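Oligogalacturonate lyase (Vibrio parahaemolyticus RIMD 2210633, PDB 3C5M) probably cleaves oligogalacturonides, short fragments of pectin, by a lyase reaction, using a manganese-binding seven-bladed beta-propeller. Local coordinates at residues 143-146 / 147-150. Sequence-based numbering, arbitrary orientation.
Sequences EILK and RDWQ
Leu145 lies alongside Arg147, the two side chains pointing the same way, and its CD2 methyl lies over the start of the arginine, 3.8 Å from Arg147 N and 4.1 Å from Arg147 CG. Further out the arginine chain bends at chi3 (-42°) and turns the guanidinium back over Asp148. Asp148 OD1 sits above one face of that group, 3.7 Å from Arg147 NH2, a long salt bridge in which charge alone acts because no N-H points at the oxygen. The other carboxylate oxygen, OD2, accepts a hydrogen bond from the backbone N of Thr167, tying the turn to the chain just ahead of strand 168-174.

What turns the chain here is a pair of successive backbone bonds. Asp148 N donates to Leu145 O at 2.7 Å, and Trp149 N donates to Lys146 O at 3.0 Å; both span three residues, as in a 3-10 helix.

Ile144 CD1 lies at the edge of the Trp149 indole, near the ring plane, a loose apolar contact of 4.5 Å to Trp149 CD1. Trp149 CG stands anti to the backbone N (chi1 -168°), which carries the ring away from the turn to a cation-pi contact with Lys125. The ammonium of Lys146 forms a salt bridge with Glu122.

The example illustrates how a beta strand can end: strand 138-145, an inner strand of its four-stranded propeller blade, runs directly into a short 3-10 turn at the surface, opening the connection that includes helix 155-163 and returns as antiparallel strand 168-174, far from the manganese site.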
loop_
_atom_site.group_PDB
_atom_site.type_symbol
_atom_site.label_atom_id
_atom_site.label_comp_id
_atom_site.label_asym_id
_atom_site.label_seq_id
_atom_site.Cartn_x
_atom_site.Cartn_y
_atom_site.Cartn_z
ATOM N N GLU A 143 3.376 -8.151 14.926
ATOM C CA GLU A 143 4.089 -7.438 15.980
ATOM C C GLU A 143 5.360 -8.211 16.278
ATOM O O GLU A 143 5.428 -9.413 16.059
ATOM C CB GLU A 143 3.234 -7.304 17.246
ATOM C CG GLU A 143 1.805 -6.805 16.999
ATOM C CD GLU A 143 0.985 -6.578 18.288
ATOM O OE1 GLU A 143 0.869 -7.517 19.115
ATOM O OE2 GLU A 143 0.442 -5.462 18.466
ATOM N N ILE A 144 6.367 -7.494 16.762
ATOM C CA ILE A 144 7.674 -8.050 17.076
ATOM C C ILE A 144 7.942 -7.907 18.564
ATOM O O ILE A 144 7.699 -6.849 19.138
ATOM C CB ILE A 144 8.743 -7.289 16.296
ATOM C CG1 ILE A 144 8.455 -7.438 14.801
ATOM C CG2 ILE A 144 10.131 -7.784 16.658
ATOM C CD1 ILE A 144 9.316 -6.573 13.917
ATOM N N LEU A 145 8.437 -8.960 19.200
ATOM C CA LEU A 145 8.712 -8.881 20.630
ATOM C C LEU A 145 9.700 -7.732 20.900
ATOM O O LEU A 145 10.805 -7.729 20.366
ATOM C CB LEU A 145 9.292 -10.205 21.110
ATOM C CG LEU A 145 8.846 -10.653 22.499
ATOM C CD1 LEU A 145 9.612 -11.909 22.826
ATOM C CD2 LEU A 145 9.106 -9.573 23.555
ATOM N N LYS A 146 9.304 -6.764 21.725
ATOM C CA LYS A 146 10.161 -5.618 22.030
ATOM C C LYS A 146 11.620 -5.945 22.265
ATOM O O LYS A 146 12.493 -5.272 21.731
ATOM C CB LYS A 146 9.641 -4.847 23.239
ATOM C CG LYS A 146 8.677 -3.746 22.890
ATOM C CD LYS A 146 8.474 -2.829 24.078
ATOM C CE LYS A 146 7.520 -1.699 23.749
ATOM N NZ LYS A 146 7.355 -0.835 24.943
ATOM N N ARG A 147 11.883 -6.970 23.066
ATOM C CA ARG A 147 13.254 -7.375 23.363
ATOM C C ARG A 147 14.047 -7.719 22.098
ATOM O O ARG A 147 15.243 -7.439 22.017
ATOM C CB ARG A 147 13.248 -8.580 24.299
ATOM C CG ARG A 147 12.450 -8.369 25.576
ATOM C CD ARG A 147 12.618 -9.548 26.530
ATOM N NE ARG A 147 12.562 -10.822 25.818
ATOM C CZ ARG A 147 13.627 -11.473 25.358
ATOM N NH1 ARG A 147 14.843 -10.973 25.542
ATOM N NH2 ARG A 147 13.472 -12.615 24.699
ATOM N N ASP A 148 13.372 -8.323 21.121
ATOM C CA ASP A 148 14.004 -8.716 19.867
ATOM C C ASP A 148 14.083 -7.584 18.849
ATOM O O ASP A 148 14.735 -7.723 17.816
ATOM C CB ASP A 148 13.240 -9.883 19.236
ATOM C CG ASP A 148 13.334 -11.162 20.053
ATOM O OD1 ASP A 148 13.571 -11.083 21.282
ATOM O OD2 ASP A 148 13.150 -12.250 19.459
ATOM N N TRP A 149 13.428 -6.467 19.136
ATOM C CA TRP A 149 13.411 -5.347 18.209
ATOM C C TRP A 149 14.749 -4.634 18.089
ATOM O O TRP A 149 15.458 -4.454 19.074
ATOM C CB TRP A 149 12.340 -4.339 18.624
ATOM C CG TRP A 149 12.074 -3.311 17.563
ATOM C CD1 TRP A 149 11.370 -3.491 16.404
ATOM C CD2 TRP A 149 12.559 -1.961 17.529
ATOM N NE1 TRP A 149 11.390 -2.341 15.649
ATOM C CE2 TRP A 149 12.114 -1.387 16.316
ATOM C CE3 TRP A 149 13.331 -1.182 18.403
ATOM C CZ2 TRP A 149 12.414 -0.068 15.958
ATOM C CZ3 TRP A 149 13.629 0.129 18.045
ATOM C CH2 TRP A 149 13.172 0.670 16.833
ATOM N N GLN A 150 15.087 -4.231 16.870
ATOM C CA GLN A 150 16.327 -3.512 16.603
ATOM C C GLN A 150 16.056 -2.435 15.560
ATOM O O GLN A 150 15.416 -2.686 14.543
ATOM C CB GLN A 150 17.407 -4.455 16.073
ATOM C CG GLN A 150 17.817 -5.568 17.020
ATOM C CD GLN A 150 19.021 -6.348 16.505
ATOM O OE1 GLN A 150 19.003 -6.886 15.394
ATOM N NE2 GLN A 150 20.072 -6.414 17.315
#